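Long-range contacts in probable ribose-5-phosphate isomerase B (Mycoplasma genitalium, PDB 6MU0), which probably catalyses the interconversion of D-ribulose 5-phosphate and D-ribose 5-phosphate in the non-oxidative stage of the pentose phosphate pathway: residues Phe11-Ser17 with Phe37-Gly43; Val115-Ser119 with Ile131-Phe135; Asp18-Leu22 with Phe47-Tyr53; Ala57-Asp62 with Ala86-Val90. All coordinates share one frame; numbering follows the deposited sequence.

Contact 1 of 4, residues Phe11-Ser17 with Phe37-Gly43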
loop_
_atom_site.group_PDB
_atom_site.type_symbol
_atom_site.label_atom_id
_atom_site.label_comp_id
_atom_site.label_asym_id
_atom_site.label_seq_id
_atom_site.Cartn_x
_atom_site.Cartn_y
_atom_site.Cartn_z
ATOM N N PHE A 11 7.646 6.079 11.643
ATOM C CA PHE A 11 7.371 4.891 10.847
ATOM C C PHE A 11 7.913 5.101 9.442
ATOM O O PHE A 11 8.212 6.225 9.033
ATOM C CB PHE A 11 5.872 4.565 10.807
ATOM C CG PHE A 11 5.043 5.593 10.090
ATOM C CD1 PHE A 11 4.589 6.726 10.750
ATOM C CD2 PHE A 11 4.703 5.417 8.757
ATOM C CE1 PHE A 11 3.823 7.670 10.092
ATOM C CE2 PHE A 11 3.940 6.356 8.091
ATOM C CZ PHE A 11 3.498 7.487 8.761
ATOM N N ASN A 12 8.014 4.000 8.703
ATOM C CA ASN A 12 8.483 4.000 7.329
ATOM C C ASN A 12 7.344 3.636 6.387
ATOM O O ASN A 12 6.476 2.824 6.722
ATOM C CB ASN A 12 9.617 2.989 7.151
ATOM C CG ASN A 12 10.922 3.468 7.751
ATOM O OD1 ASN A 12 11.383 4.557 7.437
ATOM N ND2 ASN A 12 11.526 2.652 8.609
ATOM N N ILE A 13 7.373 4.247 5.204
ATOM C CA ILE A 13 6.505 3.885 4.085
ATOM C C ILE A 13 7.380 3.237 3.023
ATOM O O ILE A 13 8.316 3.865 2.515
ATOM C CB ILE A 13 5.790 5.112 3.497
ATOM C CG1 ILE A 13 4.964 5.823 4.573
ATOM C CG2 ILE A 13 4.908 4.700 2.310
ATOM C CD1 ILE A 13 4.324 7.119 4.097
ATOM N N PHE A 14 7.079 1.988 2.686
ATOM C CA PHE A 14 7.809 1.246 1.665
ATOM C C PHE A 14 6.985 1.255 0.386
ATOM O O PHE A 14 5.791 0.946 0.416
ATOM C CB PHE A 14 8.036 -0.194 2.128
ATOM C CG PHE A 14 8.826 -0.289 3.406
ATOM C CD1 PHE A 14 10.219 -0.299 3.376
ATOM C CD2 PHE A 14 8.190 -0.324 4.641
ATOM C CE1 PHE A 14 10.960 -0.371 4.546
ATOM C CE2 PHE A 14 8.936 -0.398 5.815
ATOM C CZ PHE A 14 10.315 -0.415 5.760
ATOM N N ILE A 15 7.614 1.598 -0.734
ATOM C CA ILE A 15 6.912 1.722 -2.006
ATOM C C ILE A 15 7.631 0.911 -3.075
ATOM O O ILE A 15 8.864 0.893 -3.143
ATOM C CB ILE A 15 6.727 3.200 -2.423
ATOM C CG1 ILE A 15 5.847 3.313 -3.672
ATOM C CG2 ILE A 15 8.054 3.914 -2.611
ATOM C CD1 ILE A 15 5.329 4.720 -3.931
ATOM N N ALA A 16 6.849 0.239 -3.915
ATOM C CA ALA A 16 7.385 -0.491 -5.051
ATOM C C ALA A 16 6.314 -0.593 -6.128
ATOM O O ALA A 16 5.139 -0.290 -5.904
ATOM C CB ALA A 16 7.907 -1.873 -4.658
ATOM N N SER A 17 6.726 -1.059 -7.302
ATOM C CA SER A 17 5.804 -1.246 -8.413
ATOM C C SER A 17 6.313 -2.395 -9.264
ATOM O O SER A 17 7.344 -3.000 -8.967
ATOM C CB SER A 17 5.704 0.031 -9.255
ATOM O OG SER A 17 6.903 0.285 -9.971
ATOM N N PHE A 37 7.668 12.548 5.257
ATOM C CA PHE A 37 7.544 11.140 5.581
ATOM C C PHE A 37 8.874 10.437 5.332
ATOM O O PHE A 37 9.720 10.906 4.561
ATOM C CB PHE A 37 6.477 10.474 4.713
ATOM C CG PHE A 37 5.071 10.887 5.047
ATOM C CD1 PHE A 37 4.365 10.237 6.048
ATOM C CD2 PHE A 37 4.443 11.905 4.345
ATOM C CE1 PHE A 37 3.069 10.606 6.356
ATOM C CE2 PHE A 37 3.142 12.278 4.653
ATOM C CZ PHE A 37 2.458 11.626 5.656
ATOM N N ASN A 38 9.052 9.307 6.009
ATOM C CA ASN A 38 10.163 8.400 5.753
ATOM C C ASN A 38 9.710 7.447 4.655
ATOM O O ASN A 38 8.787 6.654 4.864
ATOM C CB ASN A 38 10.512 7.623 7.020
ATOM C CG ASN A 38 10.892 8.529 8.167
ATOM O OD1 ASN A 38 11.584 9.533 7.977
ATOM N ND2 ASN A 38 10.439 8.186 9.363
ATOM N N VAL A 39 10.341 7.535 3.486
ATOM C CA VAL A 39 9.881 6.833 2.294
ATOM C C VAL A 39 11.024 5.998 1.751
ATOM O O VAL A 39 12.135 6.506 1.561
ATOM C CB VAL A 39 9.372 7.805 1.214
ATOM C CG1 VAL A 39 8.824 7.033 0.011
ATOM C CG2 VAL A 39 8.337 8.747 1.797
ATOM N N VAL A 40 10.733 4.732 1.468
ATOM C CA VAL A 40 11.730 3.738 1.092
ATOM C C VAL A 40 11.282 3.122 -0.233
ATOM O O VAL A 40 10.382 2.275 -0.257
ATOM C CB VAL A 40 11.884 2.663 2.173
ATOM C CG1 VAL A 40 13.081 1.785 1.887
ATOM C CG2 VAL A 40 11.974 3.296 3.558
ATOM N N ASP A 41 11.915 3.530 -1.335
ATOM C CA ASP A 41 11.620 2.998 -2.663
ATOM C C ASP A 41 12.397 1.698 -2.838
ATOM O O ASP A 41 13.630 1.709 -2.932
ATOM C CB ASP A 41 12.024 4.054 -3.689
ATOM C CG ASP A 41 11.770 3.640 -5.135
ATOM O OD1 ASP A 41 11.430 2.472 -5.426
ATOM O OD2 ASP A 41 11.933 4.518 -6.003
ATOM N N LEU A 42 11.678 0.576 -2.866
ATOM C CA LEU A 42 12.284 -0.742 -2.971
ATOM C C LEU A 42 12.441 -1.210 -4.409
ATOM O O LEU A 42 12.858 -2.351 -4.635
ATOM C CB LEU A 42 11.483 -1.765 -2.161
ATOM C CG LEU A 42 11.420 -1.484 -0.657
ATOM C CD1 LEU A 42 10.591 -2.538 0.049
ATOM C CD2 LEU A 42 12.817 -1.420 -0.062
ATOM N N GLY A 43 12.134 -0.363 -5.382
ATOM C CA GLY A 43 12.354 -0.687 -6.767
ATOM C C GLY A 43 11.068 -1.025 -7.496
ATOM O O GLY A 43 9.974 -1.011 -6.920
HETATM O O HOH W 1 6.941 8.392 7.633
#

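Contact 2 of 4, residues Val115-Ser119 with Ile131-Phe135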
loop_
_atom_site.group_PDB
_atom_site.type_symbol
_atom_site.label_atom_id
_atom_site.label_comp_id
_atom_site.label_asym_id
_atom_site.label_seq_id
_atom_site.Cartn_x
_atom_site.Cartn_y
_atom_site.Cartn_z
ATOM N N VAL A 115 -1.269 -1.617 3.660
ATOM C CA VAL A 115 -0.709 -1.558 2.321
ATOM C C VAL A 115 -1.787 -1.025 1.387
ATOM O O VAL A 115 -2.918 -1.533 1.374
ATOM C CB VAL A 115 -0.180 -2.925 1.843
ATOM C CG1 VAL A 115 0.229 -2.876 0.370
ATOM C CG2 VAL A 115 1.005 -3.378 2.702
ATOM N N LEU A 116 -1.438 0.015 0.637
ATOM C CA LEU A 116 -2.309 0.660 -0.328
ATOM C C LEU A 116 -1.868 0.220 -1.717
ATOM O O LEU A 116 -0.699 0.391 -2.080
ATOM C CB LEU A 116 -2.161 2.175 -0.181
ATOM C CG LEU A 116 -2.881 3.034 -1.213
ATOM C CD1 LEU A 116 -4.389 2.868 -1.116
ATOM C CD2 LEU A 116 -2.470 4.489 -1.013
ATOM N N CYS A 117 -2.801 -0.341 -2.485
ATOM C CA CYS A 117 -2.545 -0.840 -3.829
ATOM C C CYS A 117 -3.241 0.057 -4.841
ATOM O O CYS A 117 -4.421 0.397 -4.670
ATOM C CB CYS A 117 -3.035 -2.280 -3.966
ATOM S SG CYS A 117 -2.224 -3.392 -2.782
ATOM N N LEU A 118 -2.502 0.423 -5.893
ATOM C CA LEU A 118 -2.906 1.436 -6.855
ATOM C C LEU A 118 -2.736 0.912 -8.274
ATOM O O LEU A 118 -1.876 0.069 -8.555
ATOM C CB LEU A 118 -2.036 2.692 -6.727
ATOM C CG LEU A 118 -1.982 3.348 -5.350
ATOM C CD1 LEU A 118 -0.977 4.483 -5.338
ATOM C CD2 LEU A 118 -3.352 3.840 -4.928
ATOM N N SER A 119 -3.547 1.469 -9.165
ATOM C CA SER A 119 -3.521 1.183 -10.593
ATOM C C SER A 119 -2.705 2.229 -11.346
ATOM O O SER A 119 -2.983 3.429 -11.246
ATOM C CB SER A 119 -4.952 1.217 -11.121
ATOM O OG SER A 119 -4.989 1.168 -12.537
ATOM N N ILE A 131 -5.522 9.853 -3.658
ATOM C CA ILE A 131 -5.785 8.615 -2.930
ATOM C C ILE A 131 -4.754 8.425 -1.825
ATOM O O ILE A 131 -5.096 8.142 -0.671
ATOM C CB ILE A 131 -5.799 7.435 -3.915
ATOM C CG1 ILE A 131 -7.057 7.485 -4.794
ATOM C CG2 ILE A 131 -5.651 6.105 -3.181
ATOM C CD1 ILE A 131 -6.989 6.577 -6.005
ATOM N N VAL A 132 -3.473 8.570 -2.175
ATOM C CA VAL A 132 -2.398 8.447 -1.191
ATOM C C VAL A 132 -2.602 9.431 -0.048
ATOM O O VAL A 132 -2.530 9.065 1.132
ATOM C CB VAL A 132 -1.029 8.636 -1.872
ATOM C CG1 VAL A 132 0.072 8.752 -0.833
ATOM C CG2 VAL A 132 -0.727 7.479 -2.814
ATOM N N ASP A 133 -2.858 10.699 -0.377
ATOM C CA ASP A 133 -2.990 11.709 0.670
ATOM C C ASP A 133 -4.148 11.392 1.610
ATOM O O ASP A 133 -4.015 11.519 2.835
ATOM C CB ASP A 133 -3.178 13.097 0.051
ATOM C CG ASP A 133 -1.882 13.697 -0.491
ATOM O OD1 ASP A 133 -0.783 13.172 -0.204
ATOM O OD2 ASP A 133 -1.978 14.713 -1.210
ATOM N N ASP A 134 -5.297 10.988 1.061
ATOM C CA ASP A 134 -6.451 10.728 1.918
ATOM C C ASP A 134 -6.264 9.456 2.736
ATOM O O ASP A 134 -6.711 9.380 3.886
ATOM C CB ASP A 134 -7.741 10.685 1.100
ATOM C CG ASP A 134 -8.759 11.713 1.574
ATOM O OD1 ASP A 134 -8.364 12.673 2.275
ATOM O OD2 ASP A 134 -9.959 11.559 1.268
ATOM N N PHE A 135 -5.603 8.450 2.158
ATOM C CA PHE A 135 -5.288 7.234 2.899
ATOM C C PHE A 135 -4.389 7.540 4.092
ATOM O O PHE A 135 -4.629 7.049 5.201
ATOM C CB PHE A 135 -4.613 6.249 1.944
ATOM C CG PHE A 135 -4.233 4.938 2.571
ATOM C CD1 PHE A 135 -5.155 3.911 2.661
ATOM C CD2 PHE A 135 -2.945 4.715 3.032
ATOM C CE1 PHE A 135 -4.808 2.694 3.207
ATOM C CE2 PHE A 135 -2.592 3.499 3.588
ATOM C CZ PHE A 135 -3.528 2.489 3.678
#

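Contact 3 of 4, residues Asp18-Leu22 with Phe47-Tyr53. With 5RP (ribulose-5-phosphate), chain B.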
loop_
_atom_site.group_PDB
_atom_site.type_symbol
_atom_site.label_atom_id
_atom_site.label_comp_id
_atom_site.label_asym_id
_atom_site.label_seq_id
_atom_site.Cartn_x
_atom_site.Cartn_y
_atom_site.Cartn_z
ATOM N N ASP A 18 5.593 -2.703 -10.340
ATOM C CA ASP A 18 6.226 -3.395 -11.449
ATOM C C ASP A 18 6.588 -2.377 -12.529
ATOM O O ASP A 18 6.507 -1.158 -12.324
ATOM C CB ASP A 18 5.387 -4.573 -11.961
ATOM C CG ASP A 18 4.139 -4.146 -12.722
ATOM O OD1 ASP A 18 3.848 -2.929 -12.789
ATOM O OD2 ASP A 18 3.442 -5.055 -13.248
ATOM N N HIS A 19 6.994 -2.887 -13.694
ATOM C CA HIS A 19 7.416 -2.043 -14.806
ATOM C C HIS A 19 6.362 -1.038 -15.246
ATOM O O HIS A 19 6.715 -0.070 -15.924
ATOM C CB HIS A 19 7.777 -2.911 -16.014
ATOM C CG HIS A 19 6.685 -3.850 -16.438
ATOM N ND1 HIS A 19 6.579 -5.136 -15.950
ATOM C CD2 HIS A 19 5.649 -3.689 -17.296
ATOM C CE1 HIS A 19 5.525 -5.727 -16.491
ATOM N NE2 HIS A 19 4.943 -4.868 -17.311
ATOM N N THR A 20 5.084 -1.250 -14.915
ATOM C CA THR A 20 4.045 -0.335 -15.379
ATOM C C THR A 20 3.992 0.955 -14.577
ATOM O O THR A 20 3.306 1.891 -14.998
ATOM C CB THR A 20 2.647 -0.980 -15.323
ATOM O OG1 THR A 20 2.226 -1.115 -13.959
ATOM C CG2 THR A 20 2.619 -2.337 -16.008
ATOM N N GLY A 21 4.666 1.022 -13.434
ATOM C CA GLY A 21 4.394 2.092 -12.497
ATOM C C GLY A 21 5.564 2.954 -12.067
ATOM O O GLY A 21 5.481 3.609 -11.025
ATOM N N LEU A 22 6.645 2.996 -12.855
ATOM C CA LEU A 22 7.852 3.680 -12.393
ATOM C C LEU A 22 7.659 5.188 -12.273
ATOM O O LEU A 22 8.164 5.805 -11.326
ATOM C CB LEU A 22 9.024 3.375 -13.317
ATOM C CG LEU A 22 9.353 1.890 -13.454
ATOM C CD1 LEU A 22 10.578 1.709 -14.337
ATOM C CD2 LEU A 22 9.568 1.266 -12.089
ATOM N N PHE A 47 13.567 0.333 -16.030
ATOM C CA PHE A 47 12.447 -0.294 -16.713
ATOM C C PHE A 47 12.837 -1.641 -17.317
ATOM O O PHE A 47 13.808 -1.741 -18.081
ATOM C CB PHE A 47 11.931 0.631 -17.810
ATOM C CG PHE A 47 10.771 0.061 -18.563
ATOM C CD1 PHE A 47 9.496 0.082 -18.018
ATOM C CD2 PHE A 47 10.952 -0.511 -19.813
ATOM C CE1 PHE A 47 8.422 -0.450 -18.709
ATOM C CE2 PHE A 47 9.882 -1.055 -20.502
ATOM C CZ PHE A 47 8.614 -1.022 -19.948
ATOM N N ASP A 48 12.043 -2.662 -17.002
ATOM C CA ASP A 48 12.138 -3.990 -17.603
ATOM C C ASP A 48 10.714 -4.399 -17.949
ATOM O O ASP A 48 9.939 -4.746 -17.053
ATOM C CB ASP A 48 12.756 -4.980 -16.616
ATOM C CG ASP A 48 12.727 -6.426 -17.109
ATOM O OD1 ASP A 48 12.176 -6.714 -18.192
ATOM O OD2 ASP A 48 13.259 -7.289 -16.385
ATOM N N ALA A 49 10.381 -4.368 -19.242
ATOM C CA ALA A 49 9.010 -4.587 -19.701
ATOM C C ALA A 49 8.423 -5.909 -19.229
ATOM O O ALA A 49 7.197 -6.058 -19.234
ATOM C CB ALA A 49 8.956 -4.555 -21.227
ATOM N N ASN A 50 9.264 -6.871 -18.847
ATOM C CA ASN A 50 8.811 -8.214 -18.506
ATOM C C ASN A 50 8.847 -8.524 -17.015
ATOM O O ASN A 50 8.568 -9.669 -16.641
ATOM C CB ASN A 50 9.639 -9.236 -19.273
ATOM C CG ASN A 50 9.656 -8.936 -20.741
ATOM O OD1 ASN A 50 8.600 -8.757 -21.350
ATOM N ND2 ASN A 50 10.850 -8.803 -21.312
ATOM N N ASP A 51 9.171 -7.554 -16.157
ATOM C CA ASP A 51 9.343 -7.890 -14.744
ATOM C C ASP A 51 8.007 -8.225 -14.079
ATOM O O ASP A 51 6.927 -8.000 -14.633
ATOM C CB ASP A 51 10.209 -6.866 -13.992
ATOM C CG ASP A 51 9.529 -5.523 -13.746
ATOM O OD1 ASP A 51 8.301 -5.393 -13.924
ATOM O OD2 ASP A 51 10.269 -4.595 -13.344
ATOM N N ASP A 52 8.099 -8.795 -12.878
ATOM C CA ASP A 52 7.002 -9.544 -12.270
ATOM C C ASP A 52 6.558 -8.877 -10.972
ATOM O O ASP A 52 7.304 -8.875 -9.986
ATOM C CB ASP A 52 7.437 -10.987 -11.986
ATOM C CG ASP A 52 7.672 -11.805 -13.247
ATOM O OD1 ASP A 52 7.259 -11.385 -14.350
ATOM O OD2 ASP A 52 8.267 -12.895 -13.115
ATOM N N TYR A 53 5.319 -8.383 -10.951
ATOM C CA TYR A 53 4.810 -7.678 -9.774
ATOM C C TYR A 53 4.924 -8.450 -8.458
ATOM O O TYR A 53 5.138 -7.795 -7.426
ATOM C CB TYR A 53 3.374 -7.160 -10.001
ATOM C CG TYR A 53 2.389 -8.280 -10.154
ATOM C CD1 TYR A 53 1.808 -8.882 -9.042
ATOM C CD2 TYR A 53 2.091 -8.790 -11.411
ATOM C CE1 TYR A 53 0.965 -9.967 -9.180
ATOM C CE2 TYR A 53 1.229 -9.863 -11.564
ATOM C CZ TYR A 53 0.670 -10.453 -10.443
ATOM O OH TYR A 53 -0.179 -11.537 -10.563
HETATM C C2 5RP B . -1.328 -7.200 -12.383
HETATM C C3 5RP B . -1.054 -6.098 -13.386
HETATM C C5 5RP B . 0.326 -6.087 -14.062
HETATM O O13 5RP B . 0.911 -4.801 -13.981
HETATM C C6 5RP B . 0.039 -6.475 -15.514
HETATM O O14 5RP B . -0.557 -7.771 -15.523
HETATM C C7 5RP B . 1.285 -6.464 -16.372
HETATM O O8 5RP B . 0.872 -6.599 -17.745
HETATM P P9 5RP B . 1.986 -6.672 -18.897
HETATM O O12 5RP B . 1.208 -6.804 -20.175
HETATM O O11 5RP B . 2.794 -5.382 -18.816
HETATM O O10 5RP B . 2.873 -7.869 -18.607
HETATM O O4 5RP B . -1.887 -5.275 -13.702
HETATM O O1 5RP B . -2.643 -7.081 -11.853
HETATM O O HOH W 2 4.359 -7.679 -13.580
#

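Contact 4 of 4, residues Ala57-Asp62 with Ala86-Val90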
loop_
_atom_site.group_PDB
_atom_site.type_symbol
_atom_site.label_atom_id
_atom_site.label_comp_id
_atom_site.label_asym_id
_atom_site.label_seq_id
_atom_site.Cartn_x
_atom_site.Cartn_y
_atom_site.Cartn_z
ATOM N N ALA A 57 5.844 -6.819 -4.758
ATOM C CA ALA A 57 4.833 -6.863 -3.710
ATOM C C ALA A 57 5.388 -7.508 -2.453
ATOM O O ALA A 57 5.167 -7.009 -1.346
ATOM C CB ALA A 57 3.602 -7.624 -4.197
ATOM N N PHE A 58 6.133 -8.606 -2.603
ATOM C CA PHE A 58 6.668 -9.260 -1.416
ATOM C C PHE A 58 7.780 -8.447 -0.759
ATOM O O PHE A 58 7.919 -8.488 0.466
ATOM C CB PHE A 58 7.098 -10.698 -1.730
ATOM C CG PHE A 58 5.945 -11.610 -2.067
ATOM C CD1 PHE A 58 4.834 -11.673 -1.235
ATOM C CD2 PHE A 58 5.954 -12.382 -3.217
ATOM C CE1 PHE A 58 3.759 -12.504 -1.535
ATOM C CE2 PHE A 58 4.874 -13.208 -3.525
ATOM C CZ PHE A 58 3.775 -13.253 -2.686
ATOM N N LEU A 59 8.569 -7.699 -1.535
ATOM C CA LEU A 59 9.559 -6.819 -0.922
ATOM C C LEU A 59 8.895 -5.841 0.037
ATOM O O LEU A 59 9.336 -5.668 1.177
ATOM C CB LEU A 59 10.331 -6.053 -1.994
ATOM C CG LEU A 59 11.362 -6.838 -2.801
ATOM C CD1 LEU A 59 12.001 -5.912 -3.822
ATOM C CD2 LEU A 59 12.427 -7.474 -1.909
ATOM N N VAL A 60 7.827 -5.186 -0.413
ATOM C CA VAL A 60 7.127 -4.222 0.431
ATOM C C VAL A 60 6.422 -4.929 1.579
ATOM O O VAL A 60 6.525 -4.523 2.741
ATOM C CB VAL A 60 6.130 -3.408 -0.415
ATOM C CG1 VAL A 60 5.133 -2.680 0.476
ATOM C CG2 VAL A 60 6.863 -2.426 -1.303
ATOM N N ALA A 61 5.649 -5.970 1.260
ATOM C CA ALA A 61 4.813 -6.598 2.273
ATOM C C ALA A 61 5.649 -7.262 3.361
ATOM O O ALA A 61 5.278 -7.224 4.541
ATOM C CB ALA A 61 3.865 -7.595 1.619
ATOM N N ASP A 62 6.779 -7.872 2.993
ATOM C CA ASP A 62 7.641 -8.466 4.009
ATOM C C ASP A 62 8.213 -7.412 4.950
ATOM O O ASP A 62 8.436 -7.703 6.127
ATOM C CB ASP A 62 8.754 -9.294 3.362
ATOM C CG ASP A 62 8.282 -10.669 2.903
ATOM O OD1 ASP A 62 7.287 -11.192 3.449
ATOM O OD2 ASP A 62 8.931 -11.239 1.999
ATOM N N ALA A 86 -0.976 -10.606 -3.813
ATOM C CA ALA A 86 0.306 -11.036 -3.271
ATOM C C ALA A 86 0.537 -10.473 -1.874
ATOM O O ALA A 86 0.882 -11.214 -0.946
ATOM C CB ALA A 86 1.428 -10.612 -4.219
ATOM N N ALA A 87 0.338 -9.164 -1.696
ATOM C CA ALA A 87 0.603 -8.560 -0.395
ATOM C C ALA A 87 -0.267 -9.176 0.691
ATOM O O ALA A 87 0.190 -9.374 1.821
ATOM C CB ALA A 87 0.411 -7.048 -0.460
ATOM N N ASN A 88 -1.527 -9.484 0.371
ATOM C CA ASN A 88 -2.415 -10.075 1.364
ATOM C C ASN A 88 -2.015 -11.495 1.757
ATOM O O ASN A 88 -2.484 -11.983 2.786
ATOM C CB ASN A 88 -3.872 -10.023 0.888
ATOM C CG ASN A 88 -4.527 -8.690 1.176
ATOM O OD1 ASN A 88 -4.475 -8.200 2.308
ATOM N ND2 ASN A 88 -5.149 -8.092 0.162
ATOM N N LYS A 89 -1.144 -12.160 0.992
ATOM C CA LYS A 89 -0.643 -13.455 1.436
ATOM C C LYS A 89 0.286 -13.334 2.636
ATOM O O LYS A 89 0.522 -14.332 3.322
ATOM C CB LYS A 89 0.100 -14.175 0.307
ATOM C CG LYS A 89 -0.735 -14.509 -0.907
ATOM C CD LYS A 89 -1.896 -15.406 -0.535
ATOM C CE LYS A 89 -2.774 -15.734 -1.731
ATOM N NZ LYS A 89 -3.905 -16.605 -1.305
ATOM N N VAL A 90 0.813 -12.147 2.908
ATOM C CA VAL A 90 1.850 -11.952 3.911
ATOM C C VAL A 90 1.210 -11.760 5.281
ATOM O O VAL A 90 0.245 -10.999 5.435
ATOM C CB VAL A 90 2.744 -10.764 3.519
ATOM C CG1 VAL A 90 3.821 -10.531 4.563
ATOM C CG2 VAL A 90 3.360 -11.015 2.147
#

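Contact 1 of 4, residues Phe11-Ser17 with Phe37-Gly43
Phe14 lies alongside Val40 where the parallel strands 12-16 and 38-41, joined through helix 22-34 in a beta-alpha-beta unit, form the outer part of the sheet. With its CG anti to the carbonyl carbon (chi1 -60°), the Phe14 ring runs beside the valine, CD1 3.6 Å from Val40 CB, while Leu42 CD1 closes on the same ring atom. Helix 53-66 covers this face. On the other face Ile13, extended along its longer branch (chi2 175°), carries CD1 to within 3.7 Å of Phe37 CD1. Phe11 CZ meets the edge of the Phe37 ring, 4.0 Å from Phe37 CD1.

Backbone bonds alternate in parallel fashion, Ile13 N reaching Asn38 O and Ile13 O taking Val40 N, and the pattern runs on to Leu42. At the start of the ladder Phe11 O is gripped twice: Asn38 ND2 donates at 3.0 Å from well above the carbonyl plane, and a water that also accepts from Asn38 N donates to it. This water sits over the Phe11 ring.

At the other end Asp41 closes an Asx turn and also forms a salt bridge with Lys25. The turn is fastened by Gly43 N, which donates to Asp41 OD1 over 2.9 Å from the anti side of the carboxylate.

Contact 2 of 4, residues Val115-Ser119 with Ile131-Phe135
Ile131 O accepts the backbone N-H of Phe135, the Phe135 N to Ile131 O distance being 2.9 Å, a helical bond that sets these two side chains one turn apart, both against Leu116. The contact is the packing of a helix on a parallel sheet in an alpha/beta fold: helix 125-137 packs along strand 115-117, the segment 131-135 running nearly antiparallel to it (156°), with the segment axes 10.3 Å apart.

Leu116 is the central side chain. Its CG stands anti to the backbone N (chi1 173°), which spreads the two methyls over the helix surface. CD1 touches both Ile131 CG2 and Phe135 CD1, whereas CD2 turns to Val132 and comes 3.9 Å from its CG2. Leu116 CB lies over the middle of the Phe135 ring, 4.0 Å from the centroid in a CH-pi contact, and the two side chains pass antiparallel to each other. The same ring takes part in a cation-pi contact with Arg108, a charged neighbour for an otherwise apolar group.

Two residues further along the chain, Leu118 points to the same helix and meets the same turn of it, its methyls divided between neighbouring helical residues. All five touching side chains are buried, and Ile28 of helix 22-34 packs against both Leu118 and Val132 to extend the apolar layer. Val132 meets Leu118 nearly at right angles, Val132 CG2 to Leu118 CD1 at 3.9 Å, while Leu118 CD2 settles 3.7 Å from Ile131 CG2.

Contact 3 of 4, residues Asp18-Leu22 with Phe47-Tyr53
His19 and Asp51 form the tight centre of this contact, at the ribulose-5-phosphate pocket. Asp51 OD1 accepts twice from the histidine: His19 N donates to its syn lone pair at 2.8 Å, and His19 ND1 comes in from above the carboxylate plane at 2.7 Å. These two bonds fix the rotation of the imidazole, and NE2 is thereby aimed at phosphate oxygen O11 of the ligand, 2.7 Å away and almost perfectly straight (177°). Asp51 is therefore a second-shell residue that positions a phosphate-binding one. Ala49 O lies over the centre of one face of the ring, without a hydrogen bond, and His19 CB presses on Asp48 O at 3.0 Å.

Asp18 divides its carboxylate. OD1 takes the Thr20 N-H, closing an Asx turn, and also the Thr20 hydroxyl, while OD2 accepts from sugar hydroxyl O13 at 2.6 Å and from a water that also joins Asp51 O and Tyr53 N. The Tyr53 ring presents a face to ligand atom C2.

The outer side is looser. The exposed Phe47 brings its ring edge to His19 O, with Phe47 CE1 3.3 Å away, and its backbone rests against Leu22 CD1; exposed Ala49 and Asn50 make the tip of a type I turn, Asp48-Asp51.

Both segments follow parallel strands: 18-22 leads from strand 12-16 into helix 22-34, with Gly21 as N-cap, and 47-53 lies in the longer loop between strand 38-41 and helix 53-66.

Contact 4 of 4, residues Ala57-Asp62 with Ala86-Val90
Val90 reaches across to helix 53-66 from the turn that follows helix 81-88, in a helix-helix contact where both helices also rest on Leu75 of the sheet. Its CB faces Ala61 CB at 3.9 Å. From there the two methyls part: CG1, anti to the backbone N (chi1 179°), goes to Ala61 O at 3.6 Å and to Asp62 OD1, while CG2 wedges between Ala61 and Phe58. CG2 is 3.5 Å from Ala61 CB, tighter than an ordinary carbon contact, and lies 3.7 Å from Phe58 CD1 in the plane of the ring, at its edge.

Beside Val90 the helices meet through alanines. Ala57 CB meets Ala86 CB at 3.7 Å, and Ala61 CB comes to 4.1 Å from Ala87 CB, which brings the CA atoms of Ala61 and Ala87 within 5.4 Å. The Phe58 ring lies on the outer flank, with Ala86 CB off-centre under it and Phe58 CE1 3.2 Å from Ala86 O.

With mostly methyl groups between the helices and no polar bond between the segments, attraction rests on dispersion and shape, and the short side chains are what let the two backbones come so close.

How the contacts relate
Contact 2 is wholly buried and apolar, joining sheet to helix near the centre of the chain, and contact 4 is likewise apolar but pairs helix with helix, with its rim reaching solvent. Contact 1, at an outer edge of the sheet, relies on backbone hydrogen bonds with hydrophobic side chains on both faces. Contact 3 lies farthest out and is mostly polar, as suits a phosphate-binding pocket. The loops of contact 3 continue the strands of contact 1, and Ser17 packs on Leu22 between them. Helix 53-66 of contact 4 covers contact 1 through Val60, against Ala16 and Leu42. Contacts 2 and 4 touch lightly where Val115 packs on Ala87.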